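Local atomic coordinates of cGAS/DncV-like nucleotidyltransferase in E. coli homolog (Rhodothermus marinus SG0.5JP17-172, PDB entry 6E0K), a protein that makes 3',3'-cUAMP from UTP and ATP, the cyclic dinucleotide serving as a second messenger that triggers abortive infection in bacterial defence against phage. Residues E25-P37 against F95-Y107. Sequence-based numbering, arbitrary orientation.
Sequences ESIRAALDRYKWP and FYSDVERALTDYY
Tyr34 reaches across to helix 95-107 and gives its OH proton to Asp98 OD1 at 2.7 Å, on the anti side of the carboxylate. Arg101 closes the polar cluster: its NE donates to the same Tyr34 OH (3.2 Å, 160°), in the guanidinium plane, while its NH2 forms a salt bridge with Asp98 OD1. The phenol and the arginine meet OD1 from opposite faces of the carboxylate, and the other oxygen, OD2, is taken by Tyr90. The second polar link lies at the far end, where Ser26 OG and Tyr107 OH share a hydrogen bond of 2.6 Å. Between these two ends a water donates to both Ala30 O and Ala102 O, bridging the backbones. Within 25-37, Trp36 NE1 donates to Leu31 O.

Apolar packing fills the rest. Ala102 CB sits 3.5 Å from Tyr34 CG, with CG swung anti to the backbone N (chi1 -166°), which turns the ring across helix 95-107, Asp98 O over one face. Tyr106 places a ring face against Ala30 CA, and Leu31 CD2 touches Leu103 CD2 at 3.8 Å. The six-membered ring of Trp36 meets Val99 CG2 edge-on (CH2, 3.9 Å).

Segments 25-32 and 95-107 cross at 105° on the nucleotidyltransferase sheet, where Leu31 and Val99 touch Val65 and Leu103 packs on UTP-binding Leu119. Ser26-Tyr107 ties helix to helix, the Tyr34 cluster ties the following loop to helix 95-107; together they probably fix the setting.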
loop_
_atom_site.group_PDB
_atom_site.type_symbol
_atom_site.label_atom_id
_atom_site.label_comp_id
_atom_site.label_asym_id
_atom_site.label_seq_id
_atom_site.Cartn_x
_atom_site.Cartn_y
_atom_site.Cartn_z
ATOM N N GLU A 25 -0.428 -18.122 1.809
ATOM C CA GLU A 25 -0.065 -19.481 1.425
ATOM C C GLU A 25 -1.277 -20.251 0.928
ATOM O O GLU A 25 -1.159 -21.069 0.015
ATOM C CB GLU A 25 0.583 -20.200 2.610
ATOM C CG GLU A 25 1.896 -19.554 3.052
ATOM C CD GLU A 25 2.475 -20.167 4.320
ATOM O OE1 GLU A 25 1.899 -21.148 4.840
ATOM O OE2 GLU A 25 3.518 -19.663 4.795
ATOM N N SER A 26 -2.456 -19.968 1.488
ATOM C CA SER A 26 -3.679 -20.616 1.014
ATOM C C SER A 26 -4.011 -20.227 -0.426
ATOM O O SER A 26 -4.296 -21.098 -1.257
ATOM C CB SER A 26 -4.841 -20.266 1.946
ATOM O OG SER A 26 -6.038 -20.904 1.527
ATOM N N ILE A 27 -4.016 -18.923 -0.734
ATOM C CA ILE A 27 -4.256 -18.491 -2.113
ATOM C C ILE A 27 -3.239 -19.126 -3.054
ATOM O O ILE A 27 -3.589 -19.607 -4.144
ATOM C CB ILE A 27 -4.221 -16.958 -2.210
ATOM C CG1 ILE A 27 -5.311 -16.323 -1.323
ATOM C CG2 ILE A 27 -4.352 -16.524 -3.674
ATOM C CD1 ILE A 27 -6.723 -16.594 -1.804
ATOM N N ARG A 28 -1.964 -19.131 -2.653
ATOM C CA ARG A 28 -0.930 -19.733 -3.491
ATOM C C ARG A 28 -1.220 -21.204 -3.738
ATOM O O ARG A 28 -1.073 -21.700 -4.862
ATOM C CB ARG A 28 0.433 -19.558 -2.818
ATOM C CG ARG A 28 1.590 -20.201 -3.550
ATOM C CD ARG A 28 2.883 -19.905 -2.798
ATOM N NE ARG A 28 3.354 -18.547 -3.068
ATOM C CZ ARG A 28 4.142 -17.851 -2.255
ATOM N NH1 ARG A 28 4.543 -18.381 -1.104
ATOM N NH2 ARG A 28 4.523 -16.624 -2.590
ATOM N N ALA A 29 -1.641 -21.923 -2.697
ATOM C CA ALA A 29 -1.925 -23.340 -2.856
ATOM C C ALA A 29 -3.117 -23.571 -3.778
ATOM O O ALA A 29 -3.135 -24.537 -4.549
ATOM C CB ALA A 29 -2.167 -23.965 -1.477
ATOM N N ALA A 30 -4.126 -22.697 -3.710
ATOM C CA ALA A 30 -5.262 -22.803 -4.619
ATOM C C ALA A 30 -4.806 -22.676 -6.069
ATOM O O ALA A 30 -5.215 -23.452 -6.942
ATOM C CB ALA A 30 -6.300 -21.729 -4.280
ATOM N N LEU A 31 -3.937 -21.708 -6.343
ATOM C CA LEU A 31 -3.506 -21.503 -7.723
ATOM C C LEU A 31 -2.561 -22.603 -8.193
ATOM O O LEU A 31 -2.520 -22.911 -9.394
ATOM C CB LEU A 31 -2.866 -20.126 -7.867
ATOM C CG LEU A 31 -3.774 -18.953 -7.478
ATOM C CD1 LEU A 31 -3.169 -17.643 -7.916
ATOM C CD2 LEU A 31 -5.159 -19.090 -8.068
ATOM N N ASP A 32 -1.816 -23.222 -7.269
ATOM C CA ASP A 32 -0.942 -24.333 -7.644
ATOM C C ASP A 32 -1.729 -25.515 -8.189
ATOM O O ASP A 32 -1.188 -26.318 -8.962
ATOM C CB ASP A 32 -0.111 -24.798 -6.444
ATOM C CG ASP A 32 1.082 -23.909 -6.170
ATOM O OD1 ASP A 32 1.566 -23.247 -7.106
ATOM O OD2 ASP A 32 1.559 -23.889 -5.017
ATOM N N ARG A 33 -2.993 -25.658 -7.794
ATOM C CA ARG A 33 -3.787 -26.796 -8.243
ATOM C C ARG A 33 -4.378 -26.626 -9.639
ATOM O O ARG A 33 -4.856 -27.611 -10.213
ATOM C CB ARG A 33 -4.889 -27.069 -7.222
ATOM C CG ARG A 33 -4.303 -27.664 -5.956
ATOM C CD ARG A 33 -5.163 -27.525 -4.726
ATOM N NE ARG A 33 -4.632 -28.399 -3.684
ATOM C CZ ARG A 33 -3.488 -28.186 -3.038
ATOM N NH1 ARG A 33 -2.741 -27.114 -3.313
ATOM N NH2 ARG A 33 -3.083 -29.060 -2.122
ATOM N N TYR A 34 -4.321 -25.432 -10.210
ATOM C CA TYR A 34 -4.928 -25.135 -11.497
ATOM C C TYR A 34 -3.933 -25.369 -12.630
ATOM O O TYR A 34 -2.717 -25.250 -12.449
ATOM C CB TYR A 34 -5.403 -23.682 -11.492
ATOM C CG TYR A 34 -6.337 -23.285 -12.615
ATOM C CD1 TYR A 34 -7.679 -23.646 -12.586
ATOM C CD2 TYR A 34 -5.890 -22.504 -13.676
ATOM C CE1 TYR A 34 -8.542 -23.267 -13.598
ATOM C CE2 TYR A 34 -6.747 -22.125 -14.695
ATOM C CZ TYR A 34 -8.075 -22.500 -14.644
ATOM O OH TYR A 34 -8.941 -22.127 -15.643
ATOM N N LYS A 35 -4.457 -25.716 -13.805
ATOM C CA LYS A 35 -3.624 -25.902 -14.989
ATOM C C LYS A 35 -3.628 -24.598 -15.779
ATOM O O LYS A 35 -4.654 -24.207 -16.347
ATOM C CB LYS A 35 -4.120 -27.073 -15.837
ATOM C CG LYS A 35 -3.237 -27.356 -17.045
ATOM C CD LYS A 35 -3.764 -28.514 -17.878
ATOM C CE LYS A 35 -2.885 -28.762 -19.105
ATOM N NZ LYS A 35 -1.491 -29.166 -18.738
ATOM N N TRP A 36 -2.480 -23.932 -15.821
ATOM C CA TRP A 36 -2.394 -22.596 -16.399
ATOM C C TRP A 36 -2.080 -22.682 -17.884
ATOM O O TRP A 36 -1.068 -23.289 -18.259
ATOM C CB TRP A 36 -1.348 -21.781 -15.671
ATOM C CG TRP A 36 -1.789 -21.585 -14.265
ATOM C CD1 TRP A 36 -1.439 -22.335 -13.187
ATOM C CD2 TRP A 36 -2.746 -20.633 -13.804
ATOM N NE1 TRP A 36 -2.091 -21.880 -12.062
ATOM C CE2 TRP A 36 -2.896 -20.827 -12.417
ATOM C CE3 TRP A 36 -3.464 -19.602 -14.424
ATOM C CZ2 TRP A 36 -3.747 -20.046 -11.643
ATOM C CZ3 TRP A 36 -4.301 -18.827 -13.661
ATOM C CH2 TRP A 36 -4.442 -19.052 -12.279
ATOM N N PRO A 37 -2.897 -22.106 -18.749
ATOM C CA PRO A 37 -2.666 -22.296 -20.185
ATOM C C PRO A 37 -1.531 -21.447 -20.738
ATOM O O PRO A 37 -0.944 -21.799 -21.766
ATOM C CB PRO A 37 -4.014 -21.907 -20.805
ATOM C CG PRO A 37 -4.597 -20.932 -19.856
ATOM C CD PRO A 37 -4.149 -21.376 -18.479
ATOM N N PHE A 95 -6.966 -14.072 -18.370
ATOM C CA PHE A 95 -6.247 -14.417 -17.152
ATOM C C PHE A 95 -7.155 -14.305 -15.940
ATOM O O PHE A 95 -7.187 -15.201 -15.092
ATOM C CB PHE A 95 -5.033 -13.499 -17.016
ATOM C CG PHE A 95 -4.272 -13.686 -15.740
ATOM C CD1 PHE A 95 -3.779 -14.927 -15.400
ATOM C CD2 PHE A 95 -4.021 -12.603 -14.917
ATOM C CE1 PHE A 95 -3.058 -15.095 -14.230
ATOM C CE2 PHE A 95 -3.296 -12.755 -13.756
ATOM C CZ PHE A 95 -2.818 -14.015 -13.432
ATOM N N TYR A 96 -7.900 -13.200 -15.846
ATOM C CA TYR A 96 -8.856 -13.009 -14.762
ATOM C C TYR A 96 -9.817 -14.196 -14.662
ATOM O O TYR A 96 -10.053 -14.736 -13.572
ATOM C CB TYR A 96 -9.608 -11.696 -15.002
ATOM C CG TYR A 96 -10.508 -11.281 -13.891
ATOM C CD1 TYR A 96 -11.761 -11.868 -13.721
ATOM C CD2 TYR A 96 -10.126 -10.289 -13.016
ATOM C CE1 TYR A 96 -12.597 -11.498 -12.682
ATOM C CE2 TYR A 96 -10.958 -9.914 -11.992
ATOM C CZ TYR A 96 -12.203 -10.527 -11.824
ATOM O OH TYR A 96 -13.035 -10.141 -10.778
ATOM N N SER A 97 -10.354 -14.642 -15.805
ATOM C CA SER A 97 -11.290 -15.767 -15.778
ATOM C C SER A 97 -10.618 -17.045 -15.287
ATOM O O SER A 97 -11.238 -17.851 -14.573
ATOM C CB SER A 97 -11.900 -15.963 -17.159
ATOM O OG SER A 97 -12.767 -14.879 -17.450
ATOM N N ASP A 98 -9.341 -17.238 -15.634
ATOM C CA ASP A 98 -8.627 -18.409 -15.128
ATOM C C ASP A 98 -8.400 -18.316 -13.624
ATOM O O ASP A 98 -8.560 -19.314 -12.907
ATOM C CB ASP A 98 -7.291 -18.575 -15.850
ATOM C CG ASP A 98 -7.441 -19.242 -17.203
ATOM O OD1 ASP A 98 -8.297 -20.147 -17.345
ATOM O OD2 ASP A 98 -6.693 -18.856 -18.134
ATOM N N VAL A 99 -7.988 -17.141 -13.131
ATOM C CA VAL A 99 -7.784 -16.985 -11.690
ATOM C C VAL A 99 -9.090 -17.222 -10.944
ATOM O O VAL A 99 -9.122 -17.934 -9.933
ATOM C CB VAL A 99 -7.199 -15.600 -11.364
ATOM C CG1 VAL A 99 -7.109 -15.422 -9.855
ATOM C CG2 VAL A 99 -5.815 -15.430 -11.982
ATOM N N GLU A 100 -10.189 -16.632 -11.436
ATOM C CA GLU A 100 -11.488 -16.838 -10.793
ATOM C C GLU A 100 -11.860 -18.318 -10.756
ATOM O O GLU A 100 -12.324 -18.820 -9.723
ATOM C CB GLU A 100 -12.562 -16.020 -11.514
ATOM C CG GLU A 100 -13.942 -16.043 -10.859
ATOM C CD GLU A 100 -14.963 -15.263 -11.673
ATOM O OE1 GLU A 100 -14.926 -15.350 -12.921
ATOM O OE2 GLU A 100 -15.796 -14.553 -11.073
ATOM N N ARG A 101 -11.639 -19.037 -11.862
ATOM C CA ARG A 101 -11.945 -20.464 -11.890
ATOM C C ARG A 101 -11.082 -21.234 -10.899
ATOM O O ARG A 101 -11.579 -22.112 -10.187
ATOM C CB ARG A 101 -11.749 -21.019 -13.302
ATOM C CG ARG A 101 -12.963 -20.865 -14.195
ATOM C CD ARG A 101 -12.816 -21.690 -15.463
ATOM N NE ARG A 101 -11.831 -21.102 -16.366
ATOM C CZ ARG A 101 -12.095 -20.086 -17.181
ATOM N NH1 ARG A 101 -13.310 -19.553 -17.194
ATOM N NH2 ARG A 101 -11.150 -19.598 -17.973
ATOM N N ALA A 102 -9.792 -20.909 -10.835
ATOM C CA ALA A 102 -8.891 -21.589 -9.912
ATOM C C ALA A 102 -9.332 -21.395 -8.469
ATOM O O ALA A 102 -9.356 -22.346 -7.677
ATOM C CB ALA A 102 -7.470 -21.062 -10.102
ATOM N N LEU A 103 -9.679 -20.166 -8.105
ATOM C CA LEU A 103 -10.093 -19.911 -6.729
ATOM C C LEU A 103 -11.430 -20.577 -6.424
ATOM O O LEU A 103 -11.610 -21.156 -5.350
ATOM C CB LEU A 103 -10.171 -18.408 -6.485
ATOM C CG LEU A 103 -8.826 -17.697 -6.640
ATOM C CD1 LEU A 103 -9.031 -16.182 -6.615
ATOM C CD2 LEU A 103 -7.869 -18.148 -5.548
ATOM N N THR A 104 -12.382 -20.489 -7.350
ATOM C CA THR A 104 -13.678 -21.125 -7.151
ATOM C C THR A 104 -13.545 -22.641 -7.036
ATOM O O THR A 104 -14.221 -23.269 -6.212
ATOM C CB THR A 104 -14.608 -20.750 -8.306
ATOM O OG1 THR A 104 -14.739 -19.317 -8.360
ATOM C CG2 THR A 104 -15.977 -21.377 -8.118
ATOM N N ASP A 105 -12.683 -23.247 -7.857
ATOM C CA ASP A 105 -12.491 -24.696 -7.779
ATOM C C ASP A 105 -11.992 -25.096 -6.400
ATOM O O ASP A 105 -12.401 -26.127 -5.854
ATOM C CB ASP A 105 -11.483 -25.177 -8.828
ATOM C CG ASP A 105 -12.020 -25.142 -10.255
ATOM O OD1 ASP A 105 -13.252 -25.072 -10.464
ATOM O OD2 ASP A 105 -11.181 -25.205 -11.184
ATOM N N TYR A 106 -11.100 -24.293 -5.826
ATOM C CA TYR A 106 -10.473 -24.681 -4.570
ATOM C C TYR A 106 -11.360 -24.373 -3.362
ATOM O O TYR A 106 -11.576 -25.242 -2.508
ATOM C CB TYR A 106 -9.110 -24.001 -4.442
ATOM C CG TYR A 106 -8.379 -24.384 -3.179
ATOM C CD1 TYR A 106 -7.661 -25.569 -3.105
ATOM C CD2 TYR A 106 -8.416 -23.559 -2.069
ATOM C CE1 TYR A 106 -6.999 -25.926 -1.945
ATOM C CE2 TYR A 106 -7.757 -23.897 -0.913
ATOM C CZ TYR A 106 -7.050 -25.082 -0.855
ATOM O OH TYR A 106 -6.395 -25.401 0.317
ATOM N N TYR A 107 -11.886 -23.146 -3.265
ATOM C CA TYR A 107 -12.639 -22.726 -2.086
ATOM C C TYR A 107 -14.138 -22.974 -2.192
ATOM O O TYR A 107 -14.813 -23.026 -1.153
ATOM C CB TYR A 107 -12.437 -21.235 -1.811
ATOM C CG TYR A 107 -11.019 -20.852 -1.495
ATOM C CD1 TYR A 107 -10.494 -21.074 -0.227
ATOM C CD2 TYR A 107 -10.203 -20.240 -2.461
ATOM C CE1 TYR A 107 -9.187 -20.718 0.072
ATOM C CE2 TYR A 107 -8.902 -19.898 -2.176
ATOM C CZ TYR A 107 -8.397 -20.130 -0.906
ATOM O OH TYR A 107 -7.093 -19.781 -0.620
HETATM O O HOH W 1 -7.613 -24.477 -7.843
#